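Local coordinates for type II restriction enzyme BsoBI (Geobacillus stearothermophilus, PDB 1DC1), which recognises the double-stranded DNA sequence 5'-CYCGRG-3' as a homodimer and cleaves it after the first C, leaving terminal 5'-phosphates, at residues Lys60-Leu63 / Asp67-Asp70; Glu100-Pro105 / Ile115-Leu120; Lys141-Ile146 / Leu198-Thr203. All coordinates share one frame; numbering follows the deposited sequence.

Contact 1: residues Lys60-Leu63 / Asp67-Asp70; sequences KDLL and DIQD
Two torsions carry Ile68 and Gln69 across to Leu62 and Leu63. In Gln69 the chain bends about its CB-CG bond (chi2 -49°), which swings the amide from the start of its helix over to the facing turn. In Ile68 the CG1 branch sits between the backbone N and the carbonyl carbon (chi1 67°), and from there it runs out straight to put CD1 beside Leu62. The bent glutamine brings Gln69 NE2 within 2.9 Å of Leu62 O. This hydrogen bond is moderately bent, with an N-H...O angle of 146°. The carbonyl oxygen lies close to the plane of the amide, while the nitrogen stands a little out of the plane of the carbonyl. The same NE2 also donates to Leu65 O, so one primary amide grips two carbonyls of the chain that leads into its own helix. The example illustrates how a helical turn without regular bonding can be tied to the helix that follows it: Lys60-Leu63 lies between helix 21-53 and helix 69-75, in the all-helical part of the subunit, and within this turn Leu63 N reaches Lys60 O at 3.2 Å. Beside the hydrogen bond, Ile68 CD1 lies 3.8 Å from the same Leu62 O and meets Leu62 CD2 in an apolar contact at 4.1 Å, the two side chains crossing at about a right angle. Leu63 CD2 passes Gln69 OE1 at 4.1 Å, again with the side chains nearly perpendicular, and Leu63 itself packs on Ile95 and Ile99 of helix 88-103. Leu62 and Ile68 are buried against Ala53 and Leu49 of helix 21-53 respectively, whereas a dioxane molecule, probably from the crystallisation liquor, rests about 3 Å from the side chain of Gln69.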
loop_
_atom_site.group_PDB
_atom_site.type_symbol
_atom_site.label_atom_id
_atom_site.label_comp_id
_atom_site.label_asym_id
_atom_site.label_seq_id
_atom_site.Cartn_x
_atom_site.Cartn_y
_atom_site.Cartn_z
ATOM N N LYS D 60 -11.307 34.939 -5.789
ATOM C CA LYS D 60 -10.034 35.592 -5.489
ATOM C C LYS D 60 -9.996 36.124 -4.102
ATOM O O LYS D 60 -8.933 36.277 -3.518
ATOM C CB LYS D 60 -9.738 36.708 -6.481
ATOM C CG LYS D 60 -9.104 36.151 -7.726
ATOM C CD LYS D 60 -8.815 37.235 -8.744
ATOM C CE LYS D 60 -9.227 36.829 -10.171
ATOM N NZ LYS D 60 -10.421 37.611 -10.722
ATOM N N ASP D 61 -11.171 36.389 -3.549
ATOM C CA ASP D 61 -11.233 36.905 -2.192
ATOM C C ASP D 61 -10.762 35.867 -1.173
ATOM O O ASP D 61 -10.320 36.229 -0.080
ATOM C CB ASP D 61 -12.664 37.350 -1.857
ATOM C CG ASP D 61 -13.042 38.699 -2.476
ATOM O OD1 ASP D 61 -12.129 39.488 -2.836
ATOM O OD2 ASP D 61 -14.268 38.949 -2.592
ATOM N N LEU D 62 -10.844 34.589 -1.540
ATOM C CA LEU D 62 -10.436 33.487 -0.648
ATOM C C LEU D 62 -8.943 33.596 -0.294
ATOM O O LEU D 62 -8.521 33.125 0.769
ATOM C CB LEU D 62 -10.774 32.105 -1.304
ATOM C CG LEU D 62 -12.259 31.798 -1.674
ATOM C CD1 LEU D 62 -12.384 30.615 -2.614
ATOM C CD2 LEU D 62 -13.044 31.541 -0.392
ATOM N N LEU D 63 -8.176 34.235 -1.176
ATOM C CA LEU D 63 -6.747 34.417 -0.960
ATOM C C LEU D 63 -6.435 35.304 0.246
ATOM O O LEU D 63 -5.314 35.317 0.754
ATOM C CB LEU D 63 -6.138 35.036 -2.194
ATOM C CG LEU D 63 -6.220 34.101 -3.381
ATOM C CD1 LEU D 63 -5.767 34.779 -4.683
ATOM C CD2 LEU D 63 -5.331 32.924 -3.033
ATOM N N ASP D 67 -6.830 32.189 7.486
ATOM C CA ASP D 67 -7.252 31.013 8.259
ATOM C C ASP D 67 -7.600 29.753 7.446
ATOM O O ASP D 67 -7.611 28.646 7.979
ATOM C CB ASP D 67 -8.426 31.433 9.162
ATOM C CG ASP D 67 -9.425 32.448 8.443
ATOM O OD1 ASP D 67 -9.008 33.568 7.998
ATOM O OD2 ASP D 67 -10.638 32.135 8.329
ATOM N N ILE D 68 -7.855 29.929 6.153
ATOM C CA ILE D 68 -8.227 28.852 5.270
ATOM C C ILE D 68 -7.176 28.497 4.201
ATOM O O ILE D 68 -7.422 27.629 3.345
ATOM C CB ILE D 68 -9.531 29.194 4.535
ATOM C CG1 ILE D 68 -9.295 30.340 3.588
ATOM C CG2 ILE D 68 -10.656 29.539 5.536
ATOM C CD1 ILE D 68 -10.505 30.571 2.687
ATOM N N GLN D 69 -6.011 29.134 4.229
ATOM C CA GLN D 69 -5.012 28.819 3.194
ATOM C C GLN D 69 -4.536 27.368 3.142
ATOM O O GLN D 69 -4.299 26.840 2.049
ATOM C CB GLN D 69 -3.800 29.767 3.260
ATOM C CG GLN D 69 -4.151 31.274 3.071
ATOM C CD GLN D 69 -5.034 31.555 1.858
ATOM O OE1 GLN D 69 -4.601 31.399 0.690
ATOM N NE2 GLN D 69 -6.294 31.952 2.120
ATOM N N ASP D 70 -4.406 26.697 4.278
ATOM C CA ASP D 70 -3.979 25.301 4.243
ATOM C C ASP D 70 -5.051 24.435 3.610
ATOM O O ASP D 70 -4.747 23.544 2.813
ATOM C CB ASP D 70 -3.625 24.858 5.656
ATOM C CG ASP D 70 -2.418 25.629 6.211
ATOM O OD1 ASP D 70 -1.381 25.740 5.522
ATOM O OD2 ASP D 70 -2.500 26.141 7.330
#

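Contact 2: residues Glu100-Pro105 / Ile115-Leu120; sequences ENFLEP and IFRYLL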
loop_
_atom_site.group_PDB
_atom_site.type_symbol
_atom_site.label_atom_id
_atom_site.label_comp_id
_atom_site.label_asym_id
_atom_site.label_seq_id
_atom_site.Cartn_x
_atom_site.Cartn_y
_atom_site.Cartn_z
ATOM N N GLU D 100 -8.470 29.442 -10.570
ATOM C CA GLU D 100 -8.710 29.650 -11.996
ATOM C C GLU D 100 -9.340 28.508 -12.717
ATOM O O GLU D 100 -10.151 28.734 -13.603
ATOM C CB GLU D 100 -7.404 30.012 -12.714
ATOM C CG GLU D 100 -6.704 31.240 -12.100
ATOM C CD GLU D 100 -5.361 31.551 -12.747
ATOM O OE1 GLU D 100 -4.907 30.730 -13.569
ATOM O OE2 GLU D 100 -4.760 32.601 -12.429
ATOM N N ASN D 101 -8.997 27.284 -12.331
ATOM C CA ASN D 101 -9.511 26.126 -13.038
ATOM C C ASN D 101 -10.817 25.589 -12.546
ATOM O O ASN D 101 -11.574 24.959 -13.314
ATOM C CB ASN D 101 -8.497 24.978 -13.020
ATOM C CG ASN D 101 -7.191 25.361 -13.649
ATOM O OD1 ASN D 101 -7.181 26.146 -14.600
ATOM N ND2 ASN D 101 -6.075 24.821 -13.132
ATOM N N PHE D 102 -11.112 25.822 -11.279
ATOM C CA PHE D 102 -12.350 25.270 -10.737
ATOM C C PHE D 102 -13.335 26.243 -10.064
ATOM O O PHE D 102 -14.548 26.199 -10.324
ATOM C CB PHE D 102 -11.987 24.125 -9.764
ATOM C CG PHE D 102 -11.182 23.042 -10.418
ATOM C CD1 PHE D 102 -11.761 22.226 -11.391
ATOM C CD2 PHE D 102 -9.869 22.817 -10.061
ATOM C CE1 PHE D 102 -11.036 21.187 -11.988
ATOM C CE2 PHE D 102 -9.141 21.769 -10.665
ATOM C CZ PHE D 102 -9.722 20.956 -11.621
ATOM N N LEU D 103 -12.821 27.134 -9.236
ATOM C CA LEU D 103 -13.710 28.002 -8.507
ATOM C C LEU D 103 -14.326 29.069 -9.357
ATOM O O LEU D 103 -15.517 29.274 -9.288
ATOM C CB LEU D 103 -13.012 28.583 -7.271
ATOM C CG LEU D 103 -12.365 27.546 -6.305
ATOM C CD1 LEU D 103 -11.915 28.222 -5.019
ATOM C CD2 LEU D 103 -13.336 26.399 -5.991
ATOM N N GLU D 104 -13.546 29.743 -10.182
ATOM C CA GLU D 104 -14.148 30.773 -11.029
ATOM C C GLU D 104 -15.150 30.114 -11.977
ATOM O O GLU D 104 -16.264 30.581 -12.159
ATOM C CB GLU D 104 -13.038 31.516 -11.706
ATOM C CG GLU D 104 -12.084 31.955 -10.652
ATOM C CD GLU D 104 -11.136 33.025 -11.071
ATOM O OE1 GLU D 104 -10.519 32.869 -12.142
ATOM O OE2 GLU D 104 -11.017 34.011 -10.301
ATOM N N PRO D 105 -14.754 29.022 -12.619
ATOM C CA PRO D 105 -15.706 28.347 -13.502
ATOM C C PRO D 105 -17.028 27.896 -12.820
ATOM O O PRO D 105 -18.049 27.752 -13.506
ATOM C CB PRO D 105 -14.903 27.139 -14.037
ATOM C CG PRO D 105 -13.484 27.626 -14.001
ATOM C CD PRO D 105 -13.401 28.452 -12.727
ATOM N N ILE D 115 -15.587 23.353 -1.063
ATOM C CA ILE D 115 -15.891 22.369 -0.001
ATOM C C ILE D 115 -15.899 20.923 -0.535
ATOM O O ILE D 115 -15.373 20.033 0.112
ATOM C CB ILE D 115 -17.280 22.649 0.743
ATOM C CG1 ILE D 115 -17.374 24.116 1.264
ATOM C CG2 ILE D 115 -17.420 21.698 1.898
ATOM C CD1 ILE D 115 -16.155 24.649 1.990
ATOM N N PHE D 116 -16.503 20.707 -1.702
ATOM C CA PHE D 116 -16.575 19.404 -2.354
ATOM C C PHE D 116 -15.137 18.930 -2.683
ATOM O O PHE D 116 -14.815 17.760 -2.468
ATOM C CB PHE D 116 -17.384 19.485 -3.666
ATOM C CG PHE D 116 -18.875 19.656 -3.475
ATOM C CD1 PHE D 116 -19.467 19.639 -2.197
ATOM C CD2 PHE D 116 -19.695 19.837 -4.578
ATOM C CE1 PHE D 116 -20.868 19.806 -2.025
ATOM C CE2 PHE D 116 -21.094 20.001 -4.419
ATOM C CZ PHE D 116 -21.673 19.988 -3.151
ATOM N N ARG D 117 -14.283 19.828 -3.205
ATOM C CA ARG D 117 -12.912 19.433 -3.526
ATOM C C ARG D 117 -12.101 19.184 -2.284
ATOM O O ARG D 117 -11.310 18.245 -2.234
ATOM C CB ARG D 117 -12.247 20.455 -4.426
ATOM C CG ARG D 117 -12.742 20.215 -5.846
ATOM C CD ARG D 117 -12.411 21.290 -6.946
ATOM N NE ARG D 117 -12.915 20.741 -8.220
ATOM C CZ ARG D 117 -12.259 19.850 -8.963
ATOM N NH1 ARG D 117 -11.059 19.403 -8.590
ATOM N NH2 ARG D 117 -12.846 19.348 -10.032
ATOM N N TYR D 118 -12.314 20.015 -1.272
ATOM C CA TYR D 118 -11.603 19.851 -0.017
ATOM C C TYR D 118 -11.928 18.426 0.586
ATOM O O TYR D 118 -11.024 17.721 1.031
ATOM C CB TYR D 118 -12.017 21.000 0.910
ATOM C CG TYR D 118 -11.586 20.786 2.307
ATOM C CD1 TYR D 118 -10.281 21.071 2.696
ATOM C CD2 TYR D 118 -12.485 20.263 3.261
ATOM C CE1 TYR D 118 -9.877 20.846 4.022
ATOM C CE2 TYR D 118 -12.091 20.047 4.560
ATOM C CZ TYR D 118 -10.806 20.340 4.940
ATOM O OH TYR D 118 -10.466 20.179 6.256
ATOM N N LEU D 119 -13.199 18.002 0.537
ATOM C CA LEU D 119 -13.631 16.692 1.063
ATOM C C LEU D 119 -13.143 15.529 0.194
ATOM O O LEU D 119 -12.683 14.501 0.691
ATOM C CB LEU D 119 -15.176 16.631 1.179
ATOM C CG LEU D 119 -15.813 17.376 2.378
ATOM C CD1 LEU D 119 -17.314 17.665 2.114
ATOM C CD2 LEU D 119 -15.612 16.535 3.656
ATOM N N LEU D 120 -13.296 15.675 -1.108
ATOM C CA LEU D 120 -12.832 14.656 -2.008
ATOM C C LEU D 120 -11.344 14.322 -1.739
ATOM O O LEU D 120 -10.997 13.151 -1.679
ATOM C CB LEU D 120 -12.991 15.129 -3.458
ATOM C CG LEU D 120 -12.512 14.113 -4.504
ATOM C CD1 LEU D 120 -13.496 12.917 -4.424
ATOM C CD2 LEU D 120 -12.420 14.756 -5.927
#
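The ring of Phe102 carries the guanidinium of Arg117 over one face and Asn101 CB, displaced toward the rim, over the opposite one. Ring and guanidinium are nearly parallel, their planes 13° apart and their centres separated by 3.5 Å. Arg117 CZ stands over the middle of the ring, only 14° off its normal, so the pair is a cation-pi interaction of the stacked kind. The closest approach is that of Arg117 NH2 to Phe102 CE1, at 3.2 Å; Arg117 NE lies near Phe102 CG, and Arg117 NH1 near Phe102 CE2 and CZ. The arginine arm is extended from CG to NE and meets the phenylalanine side chain at about a right angle; the turn at its end (chi4 -81°) then lays the planar group flat on the ring. This geometry keeps the N-H groups available for polar partners. NE forms a salt bridge with Glu113 OE2, one turn back on the same helix, and NH1 is hydrogen-bonded to Ser39 OG of the second subunit, so the carboxylate of Glu113 probably offsets the buried charge, while Ser39 ties NH1 across the dimer interface. With an alanine here in place of Phe102, the guanidinium would lose the aromatic surface under one face and would probably be freer to turn out of line with Glu113 and with Ser39 of the second subunit. The stack joins the C-terminal part of helix 88-103 to the long helix 110-152. Next to it, Leu103 packs on Leu114 of the long helix, Ile115 and Tyr118 rest on Leu49 of helix 21-53, and Phe116 and Leu119 meet Leu119 and Phe116 of the second subunit.

Contact 3: residues Lys141-Ile146 / Leu198-Thr203; sequences KLTRAI and LMYNIT
The nuclease core of the PDDEXK clan supplies this contact, in which part of helix 110-152 lies against the central mixed sheet close to the probable magnesium site. Beyond strand 194-199 the chain turns a corner at Tyr200 and Asn201 and enters a small two-stranded sheet, where Asn201 and Ile202 face Val211 in a G1 beta bulge. The side chain of Tyr200 is about 6 Å from that of Asp212, a predicted metal ligand, though it meets the helix instead. Tyr200 OH donates a hydrogen bond to Thr143 OG1 at 2.8 Å, and that OG1 has a further, weak hydrogen bond with Gln139 O, one turn earlier. The hydroxyl of a buried tyrosine is thereby satisfied by the helix. Leu142 comes in at the edge of the ring: its CG is turned away from the backbone N (chi1 -174°), which sets CD2 at 3.6 Å from Tyr200 OH and at 4.1 Å from Tyr200 CE1. Leu142 and Tyr200 both also rest on Ile213 of strand 213-217. One turn along the helix the contact becomes wholly apolar, with Ile146 CD1 4.4 Å from Leu198 CD2.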
loop_
_atom_site.group_PDB
_atom_site.type_symbol
_atom_site.label_atom_id
_atom_site.label_comp_id
_atom_site.label_asym_id
_atom_site.label_seq_id
_atom_site.Cartn_x
_atom_site.Cartn_y
_atom_site.Cartn_z
ATOM N N LYS D 141 -4.606 -5.984 19.935
ATOM C CA LYS D 141 -5.192 -7.310 20.030
ATOM C C LYS D 141 -4.147 -8.323 20.497
ATOM O O LYS D 141 -4.445 -9.157 21.355
ATOM C CB LYS D 141 -5.724 -7.728 18.673
ATOM C CG LYS D 141 -6.311 -9.112 18.718
ATOM C CD LYS D 141 -7.178 -9.311 17.523
ATOM C CE LYS D 141 -7.762 -10.701 17.535
ATOM N NZ LYS D 141 -8.639 -10.876 16.359
ATOM N N LEU D 142 -2.931 -8.238 19.935
ATOM C CA LEU D 142 -1.892 -9.154 20.332
ATOM C C LEU D 142 -1.497 -8.901 21.795
ATOM O O LEU D 142 -1.283 -9.835 22.555
ATOM C CB LEU D 142 -0.663 -9.006 19.448
ATOM C CG LEU D 142 0.395 -10.075 19.777
ATOM C CD1 LEU D 142 -0.143 -11.426 19.330
ATOM C CD2 LEU D 142 1.740 -9.783 19.100
ATOM N N THR D 143 -1.393 -7.634 22.195
ATOM C CA THR D 143 -1.032 -7.310 23.576
ATOM C C THR D 143 -2.106 -7.848 24.547
ATOM O O THR D 143 -1.783 -8.383 25.614
ATOM C CB THR D 143 -0.886 -5.782 23.796
ATOM O OG1 THR D 143 0.242 -5.307 23.074
ATOM C CG2 THR D 143 -0.640 -5.471 25.247
ATOM N N ARG D 144 -3.378 -7.698 24.179
ATOM C CA ARG D 144 -4.463 -8.185 25.036
ATOM C C ARG D 144 -4.294 -9.687 25.212
ATOM O O ARG D 144 -4.480 -10.198 26.321
ATOM C CB ARG D 144 -5.829 -7.879 24.408
ATOM C CG ARG D 144 -7.019 -8.364 25.196
ATOM C CD ARG D 144 -7.193 -7.458 26.411
ATOM N NE ARG D 144 -6.743 -8.112 27.645
ATOM C CZ ARG D 144 -6.580 -7.516 28.829
ATOM N NH1 ARG D 144 -6.818 -6.217 28.998
ATOM N NH2 ARG D 144 -6.228 -8.264 29.864
ATOM N N ALA D 145 -3.954 -10.401 24.133
ATOM C CA ALA D 145 -3.745 -11.859 24.214
ATOM C C ALA D 145 -2.533 -12.219 25.131
ATOM O O ALA D 145 -2.582 -13.172 25.900
ATOM C CB ALA D 145 -3.557 -12.433 22.814
ATOM N N ILE D 146 -1.472 -11.422 25.054
ATOM C CA ILE D 146 -0.267 -11.595 25.847
ATOM C C ILE D 146 -0.564 -11.337 27.328
ATOM O O ILE D 146 -0.253 -12.181 28.158
ATOM C CB ILE D 146 0.856 -10.609 25.375
ATOM C CG1 ILE D 146 1.312 -10.971 23.927
ATOM C CG2 ILE D 146 2.017 -10.560 26.462
ATOM C CD1 ILE D 146 2.602 -11.699 23.850
ATOM N N LEU D 198 9.040 -7.526 25.970
ATOM C CA LEU D 198 8.475 -7.408 24.636
ATOM C C LEU D 198 8.270 -5.913 24.310
ATOM O O LEU D 198 7.744 -5.128 25.119
ATOM C CB LEU D 198 7.137 -8.155 24.555
ATOM C CG LEU D 198 6.347 -7.974 23.243
ATOM C CD1 LEU D 198 6.617 -9.154 22.371
ATOM C CD2 LEU D 198 4.843 -7.868 23.536
ATOM N N MET D 199 8.714 -5.506 23.129
ATOM C CA MET D 199 8.533 -4.125 22.706
ATOM C C MET D 199 7.998 -4.140 21.281
ATOM O O MET D 199 8.326 -5.022 20.516
ATOM C CB MET D 199 9.865 -3.383 22.675
ATOM C CG MET D 199 10.548 -3.229 24.015
ATOM S SD MET D 199 10.014 -1.827 24.948
ATOM C CE MET D 199 10.304 -0.394 23.880
ATOM N N TYR D 200 7.194 -3.149 20.940
ATOM C CA TYR D 200 6.672 -3.041 19.590
ATOM C C TYR D 200 7.360 -1.920 18.793
ATOM O O TYR D 200 7.761 -0.903 19.355
ATOM C CB TYR D 200 5.180 -2.757 19.656
ATOM C CG TYR D 200 4.375 -3.914 20.189
ATOM C CD1 TYR D 200 4.080 -5.004 19.368
ATOM C CD2 TYR D 200 3.830 -3.887 21.486
ATOM C CE1 TYR D 200 3.253 -6.030 19.797
ATOM C CE2 TYR D 200 2.994 -4.918 21.928
ATOM C CZ TYR D 200 2.712 -5.981 21.055
ATOM O OH TYR D 200 1.816 -6.977 21.386
ATOM N N ASN D 201 7.517 -2.121 17.499
ATOM C CA ASN D 201 8.057 -1.101 16.629
ATOM C C ASN D 201 9.354 -0.450 17.075
ATOM O O ASN D 201 9.443 0.752 17.308
ATOM C CB ASN D 201 6.950 -0.063 16.407
ATOM C CG ASN D 201 5.644 -0.708 15.962
ATOM O OD1 ASN D 201 5.593 -1.473 14.978
ATOM N ND2 ASN D 201 4.583 -0.402 16.677
ATOM N N ILE D 202 10.369 -1.266 17.128
ATOM C CA ILE D 202 11.678 -0.897 17.575
ATOM C C ILE D 202 12.640 -0.918 16.406
ATOM O O ILE D 202 12.586 -1.820 15.554
ATOM C CB ILE D 202 12.146 -2.001 18.592
ATOM C CG1 ILE D 202 11.377 -1.905 19.886
ATOM C CG2 ILE D 202 13.583 -1.870 18.933
ATOM C CD1 ILE D 202 10.798 -0.574 20.124
ATOM N N THR D 203 13.552 0.048 16.378
ATOM C CA THR D 203 14.585 0.049 15.348
ATOM C C THR D 203 15.611 -0.983 15.801
ATOM O O THR D 203 16.109 -0.901 16.917
ATOM C CB THR D 203 15.304 1.372 15.233
ATOM O OG1 THR D 203 14.366 2.381 14.849
ATOM C CG2 THR D 203 16.431 1.255 14.157
#

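How the contacts relate
Contacts 1 and 2 belong to the outlying helical part, their centres 13 Å apart, while contact 3 lies 44 Å from each, nearer the middle of the chain. The first two touch directly through Leu62 CD1 and Leu103 CD1, 3.4 Å apart. Helix 110-152 serves both contact 2 and contact 3, spanning from the helical part to the nuclease core. Chemistry follows place: partly buried contact 1 ties a connecting turn through an amide and a backbone carbonyl, contact 2, also partly buried, places a charge on an aromatic ring near the dimer partner, and fully buried contact 3 joins helix to sheet with a hydroxyl pair among aliphatic groups.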